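Long-range contacts in DNA mismatch repair protein MutS (Thermus aquaticus, PDB 1EWQ), which recognises mismatched base pairs in DNA and, with its weak ATPase activity, takes part in mismatch repair: residues 32-37 / 93-98; 77-82 / 121-126; 113-118 / 228-233; 392-397 / 497-502. One frame throughout, in Å; residues are numbered along the deposited sequence.

Contact 1 of 4, residues 32-37 / 93-98; sequences LLFQVG and AVADQV
Leu33 and Gln35 are joined to Ala93 and Ala95 by three backbone hydrogen bonds. Leu33 N gives to Ala93 O at 2.9 Å, and Leu33 O accepts from Ala95 N at 3.0 Å, so this one residue spans the partners on either side of Val94. Gln35 N carries the pattern on to Ala95 O at 2.9 Å. The short segments run 10° apart in direction.

Apolar contacts gather on the face that bears Leu32, Phe34, Ala93 and Ala95. There Ala95 CB lies at the edge of the Phe34 ring, 4.0 Å from CD1, and Leu32 CD2 approaches the same methyl at 4.3 Å; helix 15-26 covers Leu32 and Phe34.

Strands 31-36 and 92-97 are the one parallel pair in the mixed sheet of MutS domain I. The next strand, 39-43, carries Phe39 and Glu41, which fit the Phe-X-Glu motif with which MutS proteins probe mismatches.

The two glutamine side chains close the end nearest the DNA. Gln97 leaves its strand with CG anti to the carbonyl carbon (chi1 -68°) and stays extended, crossing Gln35 with the two CG atoms 3.2 Å apart, a tight approach. Its OE1 then accepts Gly37 N at 3.0 Å; the bond is nearly straight at the hydrogen, yet the donor stands 48° out of the amide's carbonyl plane. Gln97 NE2 binds a DNA phosphate.

Contact 2 of 4, residues 77-82 / 121-126; sequences AFEAYA and LLQESL
Glu79, in the first turn of helix 78-87 of MutS domain I, meets Ser125 and Leu126 of the 3-10 turn 124-126, part of the loop that follows the last strand of that domain's sheet. Its CG is anti to the carbonyl carbon (chi1 -71°) and the chain beyond is extended, which carries the carboxylate across to the loop. Ser125 OG donates to Glu79 OE1 at 2.6 Å, arriving on the anti side and 31° out of the carboxylate plane. A water gives a second proton to the same OE1 at 2.7 Å and accepts from Ser125 N at 3.0 Å, so one oxygen grips both the hydroxyl and, through the water, the backbone amide of Ser125. Glu79 OE2 instead rests against Gln123 CG at 3.6 Å. Replacing Glu79 by an alanine removes the carboxylate and would probably leave Ser125 OG and the water without their shared acceptor, freeing the turn to shift. Leu126 sets CD2 against the backbone carbonyl, 3.5 Å from Glu79 O, and its CD1 makes a looser apolar contact, 4.5 Å from Ala82 CB. Leu126 also packs on Glu83 and Leu86 further along the helix, while Phe78 and Ala82 lie against strands 92-97 and 110-116.

Contact 3 of 4, residues 113-118 / 228-233; sequences TQLLTP and AQRTQG
Thr231 sits with OG1 between its backbone N and carbonyl carbon (chi1 67°), which sets CG2 against Leu115 CB, at 3.8 Å, and leaves the hydroxyl for its own helix. Leu115 has CG anti to the carbonyl carbon (chi1 -56°), and from there its CD1 extends to Arg230 CG at 3.9 Å. Leu115 CB itself lies 3.6 Å from Thr231 CA. Thr231 OG1 donates to Ala228 O at 2.9 Å, coming from the same face of that carbonyl as Gln232 N, so a buried hydroxyl is satisfied within the last helical turn. Across the contact, Leu115 N gives a nearly straight bond to Thr231 O at 3.0 Å, in the carbonyl plane and on a lone pair. A water lies 2.8 Å from Leu115 O and 2.9 Å from Thr231 O, although it has too few protons for every acceptor around it. Gly233 ends the helix with positive phi, and a CB there would run into Thr113 O. Strand 110-116 is an edge strand of its sheet, bonded on its inner side to strand 92-97; the arrangement is that of a sheet edge whose outward amide is taken by a last-turn carbonyl of helix 215-232, where a Schellman motif closes the helix.

Contact 4 of 4, residues 392-397 / 497-502; sequences LKVSEG and RREEEV
The carboxylates of Glu499 and Glu500 approach Val394 from the helix. Glu500 OE2 comes within 4.0 Å of Val394 CG1, while Glu499 turns OE1 to a water that also reaches Val394 O; that link is short and shared among more acceptors than the water has protons. Glu499 OE2 is taken by Leu399 N and Ile400 N, which fixes how the carboxylate is turned. Elsewhere on the helix, the guanidinium of Arg498 has Val502 CG2 over one face, 3.5 Å above its plane and offset toward the rim, and its NH2 meets Glu501 OE1 at 2.9 Å from 40° out of the carboxylate plane.

Helix 479-511 belongs to MutS domain III. Together with helix 406-433 it flanks, in sequence, a four-stranded antiparallel sheet that matches the DNA-holding clamp of this family. The contact ties it to the loop ahead of helix 406-433, at a type I beta turn from Lys393 to Glu396.

Val394, second in that turn, supplies the apolar contact. With CG1 set between the backbone N and the carbonyl carbon (chi1 64°), CG2 falls anti to N and lies 3.6 Å from Glu500 CA and 3.7 Å from Glu499 CG, and CG1 stands 3.9 Å from Glu500 CG. An alanine here, lacking both methyls, is likely to open a gap between turn and helix. Arg498 is further tied by salt bridges to Asp405 and Glu505.

Contacts 1, 2 and 3 form a connected group around one sheet, whereas contact 4 stands apart in MutS domain III, about 22 Å from contact 1 between centres. Contact 1 is buried and relies mainly on backbone bonds between strands; contacts 2 and 3 are partly buried and mix polar grips with apolar packing; contact 4 lies at the surface, and its direct touches are those of a valine, with polar bridging left to water. Contacts 1 and 3 share a sheet through neighbouring strands. Phe78 of contact 2 joins its helix to contact 1, its CZ meeting Val94 CG2 at 3.6 Å.

Contact 1 of 4, residues 32-37 / 93-98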
loop_
_atom_site.group_PDB
_atom_site.type_symbol
_atom_site.label_atom_id
_atom_site.label_comp_id
_atom_site.label_asym_id
_atom_site.label_seq_id
_atom_site.Cartn_x
_atom_site.Cartn_y
_atom_site.Cartn_z
ATOM N N LEU C 32 -4.834 24.174 1.031
ATOM C CA LEU C 32 -5.634 25.050 1.870
ATOM C C LEU C 32 -7.091 24.615 1.991
ATOM O O LEU C 32 -7.775 24.399 0.987
ATOM C CB LEU C 32 -5.554 26.480 1.332
ATOM C CG LEU C 32 -6.085 27.591 2.240
ATOM C CD1 LEU C 32 -5.209 28.816 2.092
ATOM C CD2 LEU C 32 -7.530 27.898 1.906
ATOM N N LEU C 33 -7.544 24.475 3.235
ATOM C CA LEU C 33 -8.915 24.089 3.540
ATOM C C LEU C 33 -9.576 25.363 4.034
ATOM O O LEU C 33 -9.342 25.809 5.158
ATOM C CB LEU C 33 -8.939 22.997 4.613
ATOM C CG LEU C 33 -8.264 21.694 4.155
ATOM C CD1 LEU C 33 -8.290 20.661 5.270
ATOM C CD2 LEU C 33 -8.974 21.152 2.923
ATOM N N PHE C 34 -10.388 25.947 3.160
ATOM C CA PHE C 34 -11.071 27.212 3.404
ATOM C C PHE C 34 -12.448 27.025 4.029
ATOM O O PHE C 34 -13.391 26.575 3.365
ATOM C CB PHE C 34 -11.192 27.948 2.068
ATOM C CG PHE C 34 -11.539 29.400 2.185
ATOM C CD1 PHE C 34 -10.735 30.268 2.923
ATOM C CD2 PHE C 34 -12.632 29.918 1.495
ATOM C CE1 PHE C 34 -11.014 31.634 2.968
ATOM C CE2 PHE C 34 -12.922 31.280 1.530
ATOM C CZ PHE C 34 -12.110 32.143 2.269
ATOM N N GLN C 35 -12.561 27.382 5.305
ATOM C CA GLN C 35 -13.817 27.262 6.041
ATOM C C GLN C 35 -14.908 28.235 5.582
ATOM O O GLN C 35 -14.685 29.443 5.495
ATOM C CB GLN C 35 -13.539 27.466 7.532
ATOM C CG GLN C 35 -14.649 28.140 8.340
ATOM C CD GLN C 35 -15.756 27.203 8.737
ATOM O OE1 GLN C 35 -16.298 27.293 9.845
ATOM N NE2 GLN C 35 -16.122 26.302 7.832
ATOM N N VAL C 36 -16.084 27.691 5.281
ATOM C CA VAL C 36 -17.236 28.490 4.861
ATOM C C VAL C 36 -18.436 27.798 5.491
ATOM O O VAL C 36 -18.959 26.837 4.940
ATOM C CB VAL C 36 -17.430 28.500 3.320
ATOM C CG1 VAL C 36 -18.524 29.490 2.940
ATOM C CG2 VAL C 36 -16.142 28.860 2.622
ATOM N N GLY C 37 -18.864 28.279 6.651
ATOM C CA GLY C 37 -19.981 27.643 7.325
ATOM C C GLY C 37 -19.527 26.337 7.960
ATOM O O GLY C 37 -18.485 26.292 8.618
ATOM N N ALA C 93 -3.085 23.619 5.260
ATOM C CA ALA C 93 -3.190 24.961 5.822
ATOM C C ALA C 93 -4.674 25.118 6.137
ATOM O O ALA C 93 -5.514 25.085 5.239
ATOM C CB ALA C 93 -2.747 26.005 4.810
ATOM N N VAL C 94 -4.989 25.262 7.419
ATOM C CA VAL C 94 -6.367 25.384 7.869
ATOM C C VAL C 94 -6.784 26.831 8.056
ATOM O O VAL C 94 -6.262 27.536 8.920
ATOM C CB VAL C 94 -6.577 24.626 9.199
ATOM C CG1 VAL C 94 -7.974 24.886 9.748
ATOM C CG2 VAL C 94 -6.375 23.140 8.968
ATOM N N ALA C 95 -7.726 27.269 7.232
ATOM C CA ALA C 95 -8.235 28.624 7.314
ATOM C C ALA C 95 -9.636 28.556 7.901
ATOM O O ALA C 95 -10.543 27.987 7.294
ATOM C CB ALA C 95 -8.270 29.249 5.939
ATOM N N ASP C 96 -9.809 29.119 9.092
ATOM C CA ASP C 96 -11.114 29.115 9.745
ATOM C C ASP C 96 -11.731 30.504 9.799
ATOM O O ASP C 96 -11.106 31.500 9.427
ATOM C CB ASP C 96 -11.005 28.590 11.183
ATOM C CG ASP C 96 -10.528 27.154 11.253
ATOM O OD1 ASP C 96 -11.037 26.322 10.479
ATOM O OD2 ASP C 96 -9.655 26.860 12.097
ATOM N N GLN C 97 -12.973 30.555 10.265
ATOM C CA GLN C 97 -13.680 31.810 10.428
ATOM C C GLN C 97 -13.321 32.268 11.837
ATOM O O GLN C 97 -13.710 31.649 12.824
ATOM C CB GLN C 97 -15.189 31.589 10.270
ATOM C CG GLN C 97 -15.575 31.213 8.843
ATOM C CD GLN C 97 -17.053 30.934 8.666
ATOM O OE1 GLN C 97 -17.541 30.822 7.543
ATOM N NE2 GLN C 97 -17.774 30.813 9.775
ATOM N N VAL C 98 -12.548 33.343 11.907
ATOM C CA VAL C 98 -12.072 33.899 13.170
ATOM C C VAL C 98 -13.065 34.853 13.827
ATOM O O VAL C 98 -12.924 35.214 14.995
ATOM C CB VAL C 98 -10.744 34.645 12.933
ATOM C CG1 VAL C 98 -10.215 35.227 14.235
ATOM C CG2 VAL C 98 -9.732 33.689 12.319
#

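Contact 2 of 4, residues 77-82 / 121-126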
loop_
_atom_site.group_PDB
_atom_site.type_symbol
_atom_site.label_atom_id
_atom_site.label_comp_id
_atom_site.label_asym_id
_atom_site.label_seq_id
_atom_site.Cartn_x
_atom_site.Cartn_y
_atom_site.Cartn_z
ATOM N N ALA C 77 -16.200 16.041 10.618
ATOM C CA ALA C 77 -15.195 15.005 10.458
ATOM C C ALA C 77 -13.862 15.535 9.935
ATOM O O ALA C 77 -13.174 14.856 9.168
ATOM C CB ALA C 77 -15.732 13.925 9.527
ATOM N N PHE C 78 -13.492 16.741 10.361
ATOM C CA PHE C 78 -12.239 17.351 9.921
ATOM C C PHE C 78 -11.011 16.468 10.158
ATOM O O PHE C 78 -10.317 16.099 9.213
ATOM C CB PHE C 78 -12.018 18.703 10.611
ATOM C CG PHE C 78 -10.617 19.230 10.458
ATOM C CD1 PHE C 78 -10.095 19.500 9.194
ATOM C CD2 PHE C 78 -9.802 19.412 11.573
ATOM C CE1 PHE C 78 -8.781 19.940 9.043
ATOM C CE2 PHE C 78 -8.485 19.851 11.432
ATOM C CZ PHE C 78 -7.975 20.114 10.164
ATOM N N GLU C 79 -10.739 16.140 11.420
ATOM C CA GLU C 79 -9.575 15.321 11.745
ATOM C C GLU C 79 -9.528 14.013 10.952
ATOM O O GLU C 79 -8.474 13.631 10.449
ATOM C CB GLU C 79 -9.517 15.034 13.258
ATOM C CG GLU C 79 -9.149 16.253 14.110
ATOM C CD GLU C 79 -8.871 15.909 15.563
ATOM O OE1 GLU C 79 -8.804 14.707 15.890
ATOM O OE2 GLU C 79 -8.706 16.836 16.387
ATOM N N ALA C 80 -10.667 13.336 10.824
ATOM C CA ALA C 80 -10.713 12.076 10.089
ATOM C C ALA C 80 -10.255 12.270 8.651
ATOM O O ALA C 80 -9.499 11.459 8.125
ATOM C CB ALA C 80 -12.126 11.494 10.119
ATOM N N TYR C 81 -10.724 13.343 8.016
ATOM C CA TYR C 81 -10.345 13.641 6.635
ATOM C C TYR C 81 -8.875 14.048 6.566
ATOM O O TYR C 81 -8.153 13.646 5.658
ATOM C CB TYR C 81 -11.212 14.772 6.075
ATOM C CG TYR C 81 -12.610 14.370 5.643
ATOM C CD1 TYR C 81 -12.817 13.554 4.526
ATOM C CD2 TYR C 81 -13.733 14.845 6.326
ATOM C CE1 TYR C 81 -14.115 13.231 4.098
ATOM C CE2 TYR C 81 -15.031 14.528 5.910
ATOM C CZ TYR C 81 -15.216 13.729 4.796
ATOM O OH TYR C 81 -16.501 13.470 4.362
ATOM N N ALA C 82 -8.435 14.853 7.528
ATOM C CA ALA C 82 -7.046 15.299 7.558
ATOM C C ALA C 82 -6.141 14.082 7.705
ATOM O O ALA C 82 -5.115 13.981 7.029
ATOM C CB ALA C 82 -6.827 16.256 8.712
ATOM N N LEU C 121 2.314 17.654 14.225
ATOM C CA LEU C 121 0.949 17.364 14.644
ATOM C C LEU C 121 0.720 17.488 16.150
ATOM O O LEU C 121 1.539 17.052 16.966
ATOM C CB LEU C 121 0.556 15.958 14.176
ATOM C CG LEU C 121 0.661 15.733 12.662
ATOM C CD1 LEU C 121 0.377 14.260 12.349
ATOM C CD2 LEU C 121 -0.306 16.679 11.918
ATOM N N LEU C 122 -0.410 18.086 16.503
ATOM C CA LEU C 122 -0.796 18.262 17.895
ATOM C C LEU C 122 -2.106 17.547 18.208
ATOM O O LEU C 122 -2.481 17.421 19.368
ATOM C CB LEU C 122 -0.930 19.750 18.219
ATOM C CG LEU C 122 0.433 20.393 18.462
ATOM C CD1 LEU C 122 0.389 21.873 18.144
ATOM C CD2 LEU C 122 0.847 20.133 19.893
ATOM N N GLN C 123 -2.804 17.084 17.173
ATOM C CA GLN C 123 -4.068 16.389 17.370
ATOM C C GLN C 123 -3.843 14.921 17.762
ATOM O O GLN C 123 -3.170 14.171 17.055
ATOM C CB GLN C 123 -4.925 16.458 16.101
ATOM C CG GLN C 123 -5.337 17.872 15.651
ATOM C CD GLN C 123 -4.224 18.642 14.944
ATOM O OE1 GLN C 123 -3.197 18.078 14.562
ATOM N NE2 GLN C 123 -4.438 19.940 14.752
ATOM N N GLU C 124 -4.417 14.528 18.893
ATOM C CA GLU C 124 -4.304 13.170 19.417
ATOM C C GLU C 124 -4.616 12.077 18.390
ATOM O O GLU C 124 -3.869 11.111 18.269
ATOM C CB GLU C 124 -5.215 13.031 20.655
ATOM C CG GLU C 124 -5.421 11.617 21.204
ATOM C CD GLU C 124 -6.290 11.589 22.486
ATOM O OE1 GLU C 124 -7.248 12.397 22.606
ATOM O OE2 GLU C 124 -6.024 10.745 23.371
ATOM N N SER C 125 -5.697 12.247 17.634
ATOM C CA SER C 125 -6.111 11.255 16.634
ATOM C C SER C 125 -5.232 11.147 15.390
ATOM O O SER C 125 -5.418 10.231 14.585
ATOM C CB SER C 125 -7.544 11.530 16.172
ATOM O OG SER C 125 -7.576 12.548 15.183
ATOM N N LEU C 126 -4.293 12.076 15.218
ATOM C CA LEU C 126 -3.413 12.048 14.050
ATOM C C LEU C 126 -1.989 11.662 14.457
ATOM O O LEU C 126 -1.087 11.610 13.625
ATOM C CB LEU C 126 -3.385 13.424 13.379
ATOM C CG LEU C 126 -4.735 14.123 13.211
ATOM C CD1 LEU C 126 -4.553 15.460 12.499
ATOM C CD2 LEU C 126 -5.671 13.218 12.431
HETATM O O HOH W 1 -7.689 14.432 18.355
#

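Contact 3 of 4, residues 113-118 / 228-233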
loop_
_atom_site.group_PDB
_atom_site.type_symbol
_atom_site.label_atom_id
_atom_site.label_comp_id
_atom_site.label_asym_id
_atom_site.label_seq_id
_atom_site.Cartn_x
_atom_site.Cartn_y
_atom_site.Cartn_z
ATOM N N THR C 113 -5.414 29.330 10.713
ATOM C CA THR C 113 -5.235 29.125 12.148
ATOM C C THR C 113 -4.096 28.174 12.497
ATOM O O THR C 113 -3.493 28.283 13.564
ATOM C CB THR C 113 -6.555 28.611 12.784
ATOM O OG1 THR C 113 -7.418 29.726 13.026
ATOM C CG2 THR C 113 -6.300 27.864 14.104
ATOM N N GLN C 114 -3.792 27.249 11.599
ATOM C CA GLN C 114 -2.734 26.291 11.858
ATOM C C GLN C 114 -2.402 25.486 10.627
ATOM O O GLN C 114 -3.212 25.365 9.710
ATOM C CB GLN C 114 -3.157 25.333 12.966
ATOM C CG GLN C 114 -4.530 24.743 12.745
ATOM C CD GLN C 114 -4.799 23.552 13.630
ATOM O OE1 GLN C 114 -5.931 23.066 13.713
ATOM N NE2 GLN C 114 -3.757 23.065 14.294
ATOM N N LEU C 115 -1.198 24.934 10.620
ATOM C CA LEU C 115 -0.742 24.115 9.523
ATOM C C LEU C 115 -0.642 22.696 10.061
ATOM O O LEU C 115 -0.306 22.496 11.231
ATOM C CB LEU C 115 0.632 24.592 9.051
ATOM C CG LEU C 115 0.716 26.066 8.632
ATOM C CD1 LEU C 115 2.136 26.389 8.181
ATOM C CD2 LEU C 115 -0.266 26.342 7.505
ATOM N N LEU C 116 -0.963 21.716 9.228
ATOM C CA LEU C 116 -0.870 20.322 9.645
ATOM C C LEU C 116 0.155 19.627 8.776
ATOM O O LEU C 116 -0.069 19.416 7.590
ATOM C CB LEU C 116 -2.215 19.609 9.522
ATOM C CG LEU C 116 -3.372 20.134 10.377
ATOM C CD1 LEU C 116 -4.564 19.197 10.236
ATOM C CD2 LEU C 116 -2.961 20.219 11.823
ATOM N N THR C 117 1.295 19.302 9.372
ATOM C CA THR C 117 2.356 18.622 8.661
ATOM C C THR C 117 2.743 17.423 9.516
ATOM O O THR C 117 2.666 17.472 10.730
ATOM C CB THR C 117 3.557 19.559 8.414
ATOM O OG1 THR C 117 4.275 19.777 9.632
ATOM C CG2 THR C 117 3.055 20.898 7.865
ATOM N N PRO C 118 3.172 16.333 8.884
ATOM C CA PRO C 118 3.550 15.115 9.605
ATOM C C PRO C 118 4.376 15.291 10.875
ATOM O O PRO C 118 4.076 14.668 11.893
ATOM C CB PRO C 118 4.253 14.278 8.532
ATOM C CG PRO C 118 4.802 15.310 7.597
ATOM C CD PRO C 118 3.680 16.312 7.502
ATOM N N ALA C 228 7.893 25.193 13.383
ATOM C CA ALA C 228 6.839 24.774 14.307
ATOM C C ALA C 228 5.963 25.906 14.841
ATOM O O ALA C 228 4.774 25.708 15.065
ATOM C CB ALA C 228 7.445 23.992 15.469
ATOM N N GLN C 229 6.536 27.085 15.059
ATOM C CA GLN C 229 5.748 28.205 15.562
ATOM C C GLN C 229 4.745 28.615 14.494
ATOM O O GLN C 229 3.634 29.044 14.791
ATOM C CB GLN C 229 6.672 29.364 15.959
ATOM C CG GLN C 229 7.641 28.929 17.064
ATOM C CD GLN C 229 8.547 30.030 17.602
ATOM O OE1 GLN C 229 9.152 30.800 16.846
ATOM N NE2 GLN C 229 8.665 30.085 18.928
ATOM N N ARG C 230 5.139 28.447 13.242
ATOM C CA ARG C 230 4.275 28.764 12.119
ATOM C C ARG C 230 3.116 27.770 12.103
ATOM O O ARG C 230 1.952 28.166 12.108
ATOM C CB ARG C 230 5.069 28.653 10.819
ATOM C CG ARG C 230 4.413 29.253 9.582
ATOM C CD ARG C 230 5.319 29.032 8.369
ATOM N NE ARG C 230 6.718 29.245 8.743
ATOM C CZ ARG C 230 7.774 29.010 7.965
ATOM N NH1 ARG C 230 7.625 28.548 6.725
ATOM N NH2 ARG C 230 8.993 29.223 8.448
ATOM N N THR C 231 3.435 26.477 12.102
ATOM C CA THR C 231 2.402 25.445 12.067
ATOM C C THR C 231 1.491 25.518 13.283
ATOM O O THR C 231 0.267 25.471 13.156
ATOM C CB THR C 231 3.005 24.009 11.986
ATOM O OG1 THR C 231 3.707 23.702 13.198
ATOM C CG2 THR C 231 3.962 23.892 10.811
ATOM N N GLN C 232 2.088 25.646 14.461
ATOM C CA GLN C 232 1.315 25.708 15.698
ATOM C C GLN C 232 0.434 26.951 15.739
ATOM O O GLN C 232 -0.544 27.005 16.482
ATOM C CB GLN C 232 2.259 25.690 16.905
ATOM C CG GLN C 232 1.643 25.159 18.198
ATOM C CD GLN C 232 0.660 26.125 18.832
ATOM O OE1 GLN C 232 0.989 27.289 19.079
ATOM N NE2 GLN C 232 -0.550 25.647 19.108
ATOM N N GLY C 233 0.774 27.944 14.924
ATOM C CA GLY C 233 -0.002 29.169 14.906
ATOM C C GLY C 233 0.215 30.014 16.149
ATOM O O GLY C 233 -0.649 30.809 16.516
HETATM O O HOH W 2 -0.720 22.838 13.929
#

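Contact 4 of 4, residues 392-397 / 497-502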
loop_
_atom_site.group_PDB
_atom_site.type_symbol
_atom_site.label_atom_id
_atom_site.label_comp_id
_atom_site.label_asym_id
_atom_site.label_seq_id
_atom_site.Cartn_x
_atom_site.Cartn_y
_atom_site.Cartn_z
ATOM N N LEU C 392 -18.399 16.179 23.327
ATOM C CA LEU C 392 -17.229 16.571 22.540
ATOM C C LEU C 392 -17.114 18.087 22.379
ATOM O O LEU C 392 -16.030 18.653 22.525
ATOM C CB LEU C 392 -17.282 15.912 21.156
ATOM C CG LEU C 392 -16.388 16.476 20.042
ATOM C CD1 LEU C 392 -14.912 16.286 20.386
ATOM C CD2 LEU C 392 -16.730 15.772 18.738
ATOM N N LYS C 393 -18.232 18.739 22.067
ATOM C CA LYS C 393 -18.252 20.188 21.888
ATOM C C LYS C 393 -19.169 20.881 22.889
ATOM O O LYS C 393 -20.288 20.429 23.144
ATOM C CB LYS C 393 -18.693 20.552 20.467
ATOM C CG LYS C 393 -17.700 20.165 19.389
ATOM C CD LYS C 393 -17.984 20.900 18.083
ATOM C CE LYS C 393 -16.906 20.606 17.049
ATOM N NZ LYS C 393 -15.544 20.855 17.610
ATOM N N VAL C 394 -18.681 21.983 23.453
ATOM C CA VAL C 394 -19.436 22.764 24.427
ATOM C C VAL C 394 -20.736 23.296 23.815
ATOM O O VAL C 394 -21.724 23.490 24.521
ATOM C CB VAL C 394 -18.589 23.965 24.950
ATOM C CG1 VAL C 394 -18.292 24.926 23.817
ATOM C CG2 VAL C 394 -19.323 24.684 26.077
ATOM N N SER C 395 -20.728 23.518 22.501
ATOM C CA SER C 395 -21.892 24.049 21.785
ATOM C C SER C 395 -23.156 23.210 21.939
ATOM O O SER C 395 -24.269 23.727 21.858
ATOM C CB SER C 395 -21.574 24.199 20.295
ATOM O OG SER C 395 -21.347 22.939 19.691
ATOM N N GLU C 396 -22.989 21.913 22.151
ATOM C CA GLU C 396 -24.144 21.041 22.301
ATOM C C GLU C 396 -24.463 20.783 23.772
ATOM O O GLU C 396 -24.262 21.646 24.630
ATOM C CB GLU C 396 -23.897 19.715 21.568
ATOM C CG GLU C 396 -22.720 18.920 22.114
ATOM C CD GLU C 396 -22.253 17.811 21.179
ATOM O OE1 GLU C 396 -21.758 18.130 20.073
ATOM O OE2 GLU C 396 -22.366 16.619 21.552
ATOM N N GLY C 397 -24.966 19.581 24.038
ATOM C CA GLY C 397 -25.332 19.166 25.384
ATOM C C GLY C 397 -24.532 19.714 26.554
ATOM O O GLY C 397 -23.472 20.311 26.390
ATOM N N ARG C 497 -23.112 30.527 25.470
ATOM C CA ARG C 497 -22.071 31.474 25.851
ATOM C C ARG C 497 -21.499 31.171 27.224
ATOM O O ARG C 497 -20.320 30.844 27.356
ATOM C CB ARG C 497 -22.597 32.915 25.861
ATOM C CG ARG C 497 -21.500 33.896 26.268
ATOM C CD ARG C 497 -21.924 35.349 26.299
ATOM N NE ARG C 497 -20.744 36.201 26.452
ATOM C CZ ARG C 497 -20.767 37.531 26.496
ATOM N NH1 ARG C 497 -21.921 38.178 26.404
ATOM N NH2 ARG C 497 -19.633 38.217 26.614
ATOM N N ARG C 498 -22.337 31.301 28.246
ATOM C CA ARG C 498 -21.926 31.046 29.622
ATOM C C ARG C 498 -21.244 29.692 29.781
ATOM O O ARG C 498 -20.239 29.578 30.477
ATOM C CB ARG C 498 -23.139 31.120 30.556
ATOM C CG ARG C 498 -22.931 30.488 31.935
ATOM C CD ARG C 498 -22.251 31.424 32.936
ATOM N NE ARG C 498 -20.941 31.905 32.514
ATOM C CZ ARG C 498 -19.900 32.048 33.329
ATOM N NH1 ARG C 498 -20.008 31.744 34.611
ATOM N NH2 ARG C 498 -18.749 32.503 32.862
ATOM N N GLU C 499 -21.790 28.667 29.137
ATOM C CA GLU C 499 -21.209 27.337 29.258
ATOM C C GLU C 499 -19.811 27.258 28.645
ATOM O O GLU C 499 -18.955 26.546 29.156
ATOM C CB GLU C 499 -22.134 26.288 28.639
ATOM C CG GLU C 499 -21.692 24.861 28.935
ATOM C CD GLU C 499 -22.806 23.854 28.736
ATOM O OE1 GLU C 499 -23.548 23.984 27.735
ATOM O OE2 GLU C 499 -22.929 22.930 29.571
ATOM N N GLU C 500 -19.572 27.983 27.556
ATOM C CA GLU C 500 -18.245 27.975 26.963
ATOM C C GLU C 500 -17.311 28.742 27.900
ATOM O O GLU C 500 -16.151 28.364 28.081
ATOM C CB GLU C 500 -18.233 28.642 25.588
ATOM C CG GLU C 500 -16.909 28.426 24.853
ATOM C CD GLU C 500 -16.835 29.141 23.518
ATOM O OE1 GLU C 500 -16.524 30.354 23.507
ATOM O OE2 GLU C 500 -17.089 28.493 22.475
ATOM N N GLU C 501 -17.820 29.822 28.497
ATOM C CA GLU C 501 -17.020 30.623 29.423
ATOM C C GLU C 501 -16.595 29.752 30.610
ATOM O O GLU C 501 -15.448 29.805 31.046
ATOM C CB GLU C 501 -17.811 31.837 29.946
ATOM C CG GLU C 501 -18.380 32.759 28.865
ATOM C CD GLU C 501 -19.095 33.991 29.435
ATOM O OE1 GLU C 501 -19.789 33.874 30.468
ATOM O OE2 GLU C 501 -18.971 35.079 28.837
ATOM N N VAL C 502 -17.520 28.952 31.127
ATOM C CA VAL C 502 -17.209 28.087 32.258
ATOM C C VAL C 502 -16.186 27.028 31.859
ATOM O O VAL C 502 -15.272 26.725 32.622
ATOM C CB VAL C 502 -18.473 27.403 32.807
ATOM C CG1 VAL C 502 -18.104 26.443 33.926
ATOM C CG2 VAL C 502 -19.446 28.463 33.328
HETATM O O HOH W 3 -23.714 24.861 25.450
#